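Local structure of globin (Bacillus anthracis, 5V3T) at residues I20-D23 with T24-Y28; A47-Q50 with K51-L54; P71-R74 with A75-L78. The protein binds heme and, as a group II truncated hemoglobin, probably takes part in oxygen transport, with small ligands bound at the heme iron. All coordinates share one frame; numbering follows the deposited sequence.

Contact 1: residues I20-D23 with T24-Y28. With CYN (cyanide ion), chain D.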
# COMPACT_ATOMS: atom_id res chain seq x y z
N ILE A 20 -11.19 19.95 0.23
CA ILE A 20 -10.14 20.92 -0.04
C ILE A 20 -8.80 20.53 0.59
O ILE A 20 -7.75 20.72 -0.03
CB ILE A 20 -10.53 22.32 0.48
CG1 ILE A 20 -11.82 22.78 -0.19
CG2 ILE A 20 -9.42 23.32 0.25
CD1 ILE A 20 -12.40 24.05 0.41
N LEU A 21 -8.85 19.97 1.79
CA LEU A 21 -7.63 19.57 2.49
C LEU A 21 -6.91 18.51 1.69
O LEU A 21 -5.70 18.62 1.44
CB LEU A 21 -7.95 19.08 3.91
CG LEU A 21 -6.79 18.55 4.78
CD1 LEU A 21 -5.81 19.66 5.12
CD2 LEU A 21 -7.34 17.93 6.05
N VAL A 22 -7.65 17.49 1.25
CA VAL A 22 -7.04 16.36 0.57
C VAL A 22 -6.56 16.73 -0.83
O VAL A 22 -5.46 16.33 -1.24
CB VAL A 22 -8.02 15.17 0.52
CG1 VAL A 22 -7.49 14.03 -0.36
CG2 VAL A 22 -8.28 14.68 1.93
N ASP A 23 -7.35 17.53 -1.55
CA ASP A 23 -6.92 18.00 -2.86
C ASP A 23 -5.64 18.82 -2.71
O ASP A 23 -4.69 18.67 -3.49
CB ASP A 23 -8.03 18.81 -3.54
CG ASP A 23 -9.15 17.92 -4.07
OD1 ASP A 23 -8.94 16.70 -4.18
OD2 ASP A 23 -10.24 18.45 -4.37
N THR A 24 -5.61 19.68 -1.70
CA THR A 24 -4.42 20.49 -1.42
C THR A 24 -3.25 19.60 -0.99
O THR A 24 -2.12 19.78 -1.46
CB THR A 24 -4.71 21.54 -0.33
OG1 THR A 24 -5.74 22.41 -0.79
CG2 THR A 24 -3.46 22.36 0.01
N PHE A 25 -3.53 18.65 -0.09
CA PHE A 25 -2.50 17.72 0.38
C PHE A 25 -1.76 17.05 -0.78
O PHE A 25 -0.53 17.11 -0.86
CB PHE A 25 -3.12 16.65 1.29
CG PHE A 25 -2.15 15.58 1.70
CD1 PHE A 25 -1.02 15.90 2.45
CD2 PHE A 25 -2.34 14.26 1.33
CE1 PHE A 25 -0.12 14.93 2.84
CE2 PHE A 25 -1.43 13.29 1.70
CZ PHE A 25 -0.31 13.62 2.45
N TYR A 26 -2.51 16.44 -1.69
CA TYR A 26 -1.89 15.70 -2.79
C TYR A 26 -1.25 16.60 -3.82
O TYR A 26 -0.43 16.14 -4.62
CB TYR A 26 -2.90 14.78 -3.45
CG TYR A 26 -3.08 13.56 -2.61
CD1 TYR A 26 -2.02 12.68 -2.38
CD2 TYR A 26 -4.29 13.30 -2.00
CE1 TYR A 26 -2.17 11.58 -1.60
CE2 TYR A 26 -4.44 12.21 -1.21
CZ TYR A 26 -3.39 11.35 -1.02
OH TYR A 26 -3.59 10.27 -0.24
N SER A 27 -1.64 17.87 -3.82
CA SER A 27 -0.90 18.85 -4.59
C SER A 27 0.53 18.91 -4.05
O SER A 27 1.49 18.86 -4.82
CB SER A 27 -1.58 20.23 -4.53
OG SER A 27 -0.93 21.17 -5.37
N TYR A 28 0.68 18.98 -2.72
CA TYR A 28 2.01 19.02 -2.13
C TYR A 28 2.74 17.70 -2.34
O TYR A 28 3.93 17.68 -2.68
CB TYR A 28 1.96 19.38 -0.63
CG TYR A 28 1.73 20.86 -0.38
CD1 TYR A 28 2.71 21.80 -0.70
CD2 TYR A 28 0.55 21.32 0.19
CE1 TYR A 28 2.50 23.15 -0.49
CE2 TYR A 28 0.35 22.68 0.42
CZ TYR A 28 1.33 23.58 0.08
OH TYR A 28 1.13 24.93 0.29
C CYN D . -1.30 7.85 1.55
N CYN D . -1.44 8.89 1.07

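Contact 2: residues A47-Q50 with K51-L54. With HEM (protoporphyrin IX containing Fe), chain C.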
# COMPACT_ATOMS: atom_id res chain seq x y z
N ALA A 47 -6.70 10.37 -4.08
CA ALA A 47 -7.35 11.48 -3.38
C ALA A 47 -8.80 11.15 -3.01
O ALA A 47 -9.26 11.50 -1.92
CB ALA A 47 -7.30 12.74 -4.22
N ARG A 48 -9.51 10.50 -3.93
CA ARG A 48 -10.89 10.11 -3.69
C ARG A 48 -10.96 9.18 -2.49
O ARG A 48 -11.78 9.37 -1.58
CB ARG A 48 -11.50 9.42 -4.91
CG ARG A 48 -13.00 9.19 -4.81
CD ARG A 48 -13.53 8.34 -5.95
NE ARG A 48 -13.06 6.96 -5.88
CZ ARG A 48 -13.72 5.97 -5.27
NH1 ARG A 48 -13.22 4.75 -5.25
NH2 ARG A 48 -14.87 6.22 -4.66
N LYS A 49 -10.06 8.20 -2.47
CA LYS A 49 -10.03 7.21 -1.41
C LYS A 49 -9.64 7.83 -0.08
O LYS A 49 -10.20 7.47 0.96
CB LYS A 49 -9.08 6.05 -1.77
CG LYS A 49 -9.67 5.08 -2.80
CD LYS A 49 -8.78 3.87 -3.08
CE LYS A 49 -7.54 4.24 -3.86
NZ LYS A 49 -6.80 3.05 -4.39
N GLN A 50 -8.70 8.77 -0.12
CA GLN A 50 -8.24 9.43 1.10
C GLN A 50 -9.36 10.28 1.72
O GLN A 50 -9.46 10.38 2.94
CB GLN A 50 -7.02 10.32 0.81
CG GLN A 50 -6.43 10.97 2.06
CD GLN A 50 -5.74 9.98 2.97
OE1 GLN A 50 -6.35 9.37 3.86
NE2 GLN A 50 -4.46 9.79 2.74
N LYS A 51 -10.18 10.90 0.88
CA LYS A 51 -11.32 11.67 1.38
C LYS A 51 -12.30 10.76 2.08
O LYS A 51 -12.84 11.10 3.14
CB LYS A 51 -12.01 12.42 0.25
CG LYS A 51 -11.14 13.50 -0.35
CD LYS A 51 -11.75 14.00 -1.63
CE LYS A 51 -10.85 15.00 -2.30
NZ LYS A 51 -11.36 15.31 -3.66
N GLN A 52 -12.53 9.58 1.51
CA GLN A 52 -13.38 8.59 2.16
C GLN A 52 -12.75 8.16 3.48
O GLN A 52 -13.44 8.08 4.49
CB GLN A 52 -13.61 7.38 1.27
CG GLN A 52 -14.48 7.64 0.08
CD GLN A 52 -14.59 6.42 -0.78
OE1 GLN A 52 -13.58 5.76 -1.05
NE2 GLN A 52 -15.81 6.07 -1.19
N PHE A 53 -11.45 7.88 3.47
CA PHE A 53 -10.80 7.41 4.69
C PHE A 53 -10.80 8.45 5.81
O PHE A 53 -11.24 8.16 6.93
CB PHE A 53 -9.35 6.96 4.45
CG PHE A 53 -8.69 6.47 5.70
CD1 PHE A 53 -8.96 5.21 6.19
CD2 PHE A 53 -7.87 7.29 6.43
CE1 PHE A 53 -8.40 4.77 7.38
CE2 PHE A 53 -7.29 6.86 7.61
CZ PHE A 53 -7.56 5.60 8.09
N LEU A 54 -10.36 9.66 5.51
CA LEU A 54 -10.30 10.70 6.53
C LEU A 54 -11.67 11.04 7.10
O LEU A 54 -11.79 11.39 8.27
CB LEU A 54 -9.64 11.97 5.98
CG LEU A 54 -8.15 11.78 5.68
CD1 LEU A 54 -7.53 13.07 5.13
CD2 LEU A 54 -7.41 11.32 6.93
CHA HEM C . -2.41 4.28 -0.17
CHB HEM C . 2.16 6.05 0.55
CHC HEM C . 0.85 7.20 5.11
CHD HEM C . -3.85 6.33 4.14
C1A HEM C . -1.07 4.66 -0.36
C2A HEM C . -0.29 4.46 -1.57
C3A HEM C . 0.94 4.95 -1.38
C4A HEM C . 1.03 5.47 -0.03
CMA HEM C . 2.10 4.94 -2.40
CAA HEM C . -0.84 3.82 -2.87
CBA HEM C . -1.94 4.71 -3.45
CGA HEM C . -2.99 3.86 -4.13
O1A HEM C . -2.70 2.67 -4.42
O2A HEM C . -4.10 4.39 -4.39
C1B HEM C . 2.21 6.49 1.86
C2B HEM C . 3.37 7.02 2.55
C3B HEM C . 3.01 7.32 3.81
C4B HEM C . 1.60 7.00 3.97
CMB HEM C . 4.79 7.19 1.96
CAB HEM C . 3.92 7.91 4.91
CBB HEM C . 3.77 7.56 6.19
C1C HEM C . -0.51 7.18 5.20
C2C HEM C . -1.30 7.77 6.26
C3C HEM C . -2.59 7.54 5.99
C4C HEM C . -2.68 6.79 4.75
CMC HEM C . -0.78 8.54 7.50
CAC HEM C . -3.76 7.99 6.90
CBC HEM C . -4.86 8.43 6.30
C1D HEM C . -3.88 5.71 2.89
C2D HEM C . -5.09 5.24 2.25
C3D HEM C . -4.66 4.59 0.93
C4D HEM C . -3.21 4.73 0.87
CMD HEM C . -6.53 5.36 2.80
CAD HEM C . -5.60 3.95 -0.11
CBD HEM C . -5.46 2.43 0.01
CGD HEM C . -6.52 1.73 -0.80
O1D HEM C . -6.18 1.24 -1.90
O2D HEM C . -7.70 1.67 -0.35
NA HEM C . -0.23 5.28 0.56
NB HEM C . 1.15 6.51 2.76
NC HEM C . -1.38 6.60 4.28
ND HEM C . -2.80 5.38 2.04
FE HEM C . -0.86 6.09 2.36

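Contact 3: residues P71-R74 with A75-L78. With HEM (protoporphyrin IX containing Fe), chain C.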
# COMPACT_ATOMS: atom_id res chain seq x y z
N PRO A 71 -9.82 -0.76 6.66
CA PRO A 71 -8.63 -0.01 6.23
C PRO A 71 -7.35 -0.82 6.40
O PRO A 71 -6.61 -0.92 5.43
CB PRO A 71 -8.64 1.23 7.14
CG PRO A 71 -10.10 1.40 7.53
CD PRO A 71 -10.64 0.01 7.61
N MET A 72 -7.11 -1.39 7.58
CA MET A 72 -5.89 -2.15 7.88
C MET A 72 -4.67 -1.53 7.20
O MET A 72 -3.97 -2.18 6.42
CB MET A 72 -6.05 -3.60 7.46
CG MET A 72 -7.18 -4.32 8.18
SD MET A 72 -7.20 -6.10 7.93
CE MET A 72 -5.56 -6.52 8.53
N LEU A 73 -4.46 -0.25 7.49
CA LEU A 73 -3.58 0.59 6.69
C LEU A 73 -2.17 0.08 6.66
O LEU A 73 -1.53 0.14 5.60
CB LEU A 73 -3.60 2.02 7.20
CG LEU A 73 -4.79 2.86 6.72
CD1 LEU A 73 -4.48 4.32 6.90
CD2 LEU A 73 -5.14 2.54 5.26
N ARG A 74 -1.65 -0.40 7.79
CA ARG A 74 -0.26 -0.88 7.78
C ARG A 74 -0.11 -2.01 6.78
O ARG A 74 0.89 -2.07 6.06
CB ARG A 74 0.18 -1.38 9.15
CG ARG A 74 1.58 -2.00 9.08
CD ARG A 74 2.14 -2.48 10.40
NE ARG A 74 3.45 -3.13 10.22
CZ ARG A 74 4.58 -2.50 9.92
NH1 ARG A 74 5.71 -3.20 9.77
NH2 ARG A 74 4.61 -1.18 9.77
N ALA A 75 -1.10 -2.89 6.75
CA ALA A 75 -1.05 -4.01 5.84
C ALA A 75 -1.09 -3.51 4.39
O ALA A 75 -0.34 -3.98 3.54
CB ALA A 75 -2.21 -5.01 6.12
N ARG A 76 -1.94 -2.51 4.13
CA ARG A 76 -2.08 -1.98 2.77
C ARG A 76 -0.84 -1.22 2.28
O ARG A 76 -0.64 -1.07 1.08
CB ARG A 76 -3.29 -1.06 2.68
CG ARG A 76 -4.63 -1.77 2.88
CD ARG A 76 -5.76 -0.81 2.55
NE ARG A 76 -7.09 -1.36 2.86
CZ ARG A 76 -7.89 -1.91 1.96
NH1 ARG A 76 -9.08 -2.37 2.32
NH2 ARG A 76 -7.52 -1.98 0.69
N HIS A 77 -0.01 -0.77 3.21
CA HIS A 77 1.22 -0.04 2.87
C HIS A 77 2.48 -0.90 2.83
O HIS A 77 3.57 -0.39 2.54
CB HIS A 77 1.44 1.10 3.86
CG HIS A 77 0.53 2.27 3.63
ND1 HIS A 77 -0.77 2.30 4.07
CD2 HIS A 77 0.75 3.45 3.01
CE1 HIS A 77 -1.32 3.46 3.74
NE2 HIS A 77 -0.42 4.17 3.09
N LEU A 78 2.34 -2.18 3.15
CA LEU A 78 3.47 -3.10 3.19
C LEU A 78 4.35 -3.12 1.93
O LEU A 78 5.59 -3.20 2.06
CB LEU A 78 2.97 -4.54 3.45
CG LEU A 78 2.47 -4.95 4.84
CD1 LEU A 78 2.14 -6.44 4.83
CD2 LEU A 78 3.44 -4.63 5.95
CHA HEM C . -2.41 4.28 -0.17
CHB HEM C . 2.16 6.05 0.55
CHC HEM C . 0.85 7.20 5.11
CHD HEM C . -3.85 6.33 4.14
C1A HEM C . -1.07 4.66 -0.36
C2A HEM C . -0.29 4.46 -1.57
C3A HEM C . 0.94 4.95 -1.38
C4A HEM C . 1.03 5.47 -0.03
CMA HEM C . 2.10 4.94 -2.40
CAA HEM C . -0.84 3.82 -2.87
CBA HEM C . -1.94 4.71 -3.45
CGA HEM C . -2.99 3.86 -4.13
O1A HEM C . -2.70 2.67 -4.42
O2A HEM C . -4.10 4.39 -4.39
C1B HEM C . 2.21 6.49 1.86
C2B HEM C . 3.37 7.02 2.55
C3B HEM C . 3.01 7.32 3.81
C4B HEM C . 1.60 7.00 3.97
CMB HEM C . 4.79 7.19 1.96
CAB HEM C . 3.92 7.91 4.91
CBB HEM C . 3.77 7.56 6.19
C1C HEM C . -0.51 7.18 5.20
C2C HEM C . -1.30 7.77 6.26
C3C HEM C . -2.59 7.54 5.99
C4C HEM C . -2.68 6.79 4.75
CMC HEM C . -0.78 8.54 7.50
CAC HEM C . -3.76 7.99 6.90
CBC HEM C . -4.86 8.43 6.30
C1D HEM C . -3.88 5.71 2.89
C2D HEM C . -5.09 5.24 2.25
C3D HEM C . -4.66 4.59 0.93
C4D HEM C . -3.21 4.73 0.87
CMD HEM C . -6.53 5.36 2.80
CAD HEM C . -5.60 3.95 -0.11
CBD HEM C . -5.46 2.43 0.01
CGD HEM C . -6.52 1.73 -0.80
O1D HEM C . -6.18 1.24 -1.90
O2D HEM C . -7.70 1.67 -0.35
NA HEM C . -0.23 5.28 0.56
NB HEM C . 1.15 6.51 2.76
NC HEM C . -1.38 6.60 4.28
ND HEM C . -2.80 5.38 2.04
FE HEM C . -0.86 6.09 2.36

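Contact 1: residues I20-D23 with T24-Y28
Val22 and Tyr26, one helical turn apart on helix 14-31 of a truncated globin fold, lie side by side and point the same way. The side chain of Tyr26 can be followed outward from the backbone. Its CB sits 3.7 Å from Val22 O, the carbonyl that also accepts the backbone N-H of Tyr26. With CG anti to the carbonyl carbon (chi1 -78°), the ring is laid alongside Val22: CD2 comes 3.3 Å from Val22 O, and CE2 packs 3.7 Å from the CG1 methyl of Val22. Over one face of the Tyr26 ring, Phe25 CD2 sits 3.7 Å above the centre.

On another side of the helix, Thr24 doubles the backbone bond. Its OG1 donates to Ile20 O at 2.7 Å while its own N donates to the same oxygen at 2.9 Å, the two arriving from opposite faces of the carbonyl plane. Asp23 turns its carboxylate to Lys51, a salt bridge to helix 44-57. The outermost atom of Tyr26 is the one that reaches the bound ligand. Its hydroxyl probably takes a hydrogen bond from Gln50 NE2 of helix 44-57, and Tyr26 OH itself donates to the cyanide nitrogen at 2.9 Å.

Contact 2: residues A47-Q50 with K51-L54
Gln50 and Leu54, a turn apart on helix 44-57, meet beside a vinyl group of the heme. Gln50 OE1 lies 3.5 Å from Leu54 CG and 3.6 Å from Phe53 CD2, so the amide oxygen is set among carbon atoms. The Phe53 ring approaches the same vinyl, its CE2 3.2 Å from HEM CBC, and its CB packs on the methyl CMD. At the propionate edge of the heme, Lys49 NZ joins both propionates, donating to HEM O2A at 3.0 Å and to HEM O1D at 3.1 Å; the bend at chi3 (-71°) in its chain helps bring the ammonium to this position between the carboxylates.

The bend at chi2 (71°) turns the Gln50 amide to the heme vinyl, and Tyr26 of helix 14-31, which donates to the cyanide nitrogen, probably helps position it. On the side of the helix away from the heme, Arg48 and Gln52 run side by side with guanidinium and amide planes 59° apart, NH2 and NE2 3.6 Å from each other. Glu67 bonds to both; Arg48 also meets Glu45, and Gln52 OE1 meets His68. Lys51 stretches past Ala47 O, with CG 3.2 Å from that oxygen, to Glu19, its second acidic partner beside Asp23.

The chemistry is thus divided: Lys49 probably offsets propionate charge, whereas Gln50 probably gives one amide N-H to the distal tyrosine and leaves OE1 buried with no polar partner.

Contact 3: residues P71-R74 with A75-L78
His77 and Leu73 are joined twice across one short turn. The imidazole stands with Leu73 O in its ring plane, and ND1 donates to that oxygen at 2.8 Å; seen from the carbonyl, however, the donor lies 42° out of the carbonyl plane, off the lone pairs. The backbone N of His77 reaches the same oxygen at 3.0 Å, so two donors grip one acceptor. At the far side of the ring, NE2 binds the heme iron at 2.1 Å. His77 has CG anti to the carbonyl carbon (chi1 -75°), which sends the ring toward the porphyrin. Leu73 goes the same way and lays CD1 3.5 Å from the meso carbon HEM CHD, while CD2 comes near the methyl CMD.

Arg76 is turned back along the chain instead. Extended from CG to NE, it passes Pro71 O, which lies in the guanidinium plane and accepts from NE at 2.7 Å, though the bond is bent (134° at the hydrogen). NH1 is bonded to His70 O, and NH2 stands 3.8 Å from HEM O2D. At the subunit interface, Met72 CB and Ala75 CB meet at 4.3 Å, packed by Gly59 and Gln56 of the second subunit.

A histidine that ligates the iron through NE2 and gives its ND1-H to a backbone carbonyl four residues earlier is the proximal site of the globin fold, here in a segment built round the short helix 73-76.

Overall arrangement
Contacts 2 and 3 touch the heme; contact 1 reaches the cyanide bound there. Contact 1 is partly buried, with an exposed side at Ile20 and Asp23, while contacts 2 and 3 are buried. Contacts 1 and 2 belong to successive helices, 14-31 and 44-57, joined by one charged link and one polar link on the ligand side. Contact 3, about 21 Å from contact 1 between centres, lies across the porphyrin and meets contact 2 through apolar packing of Phe53 on Leu73 and Pro71. The chemistry follows place: hydrogen bonding to ligand in contact 1, propionate and vinyl contacts in contact 2, iron coordination and the subunit interface in contact 3.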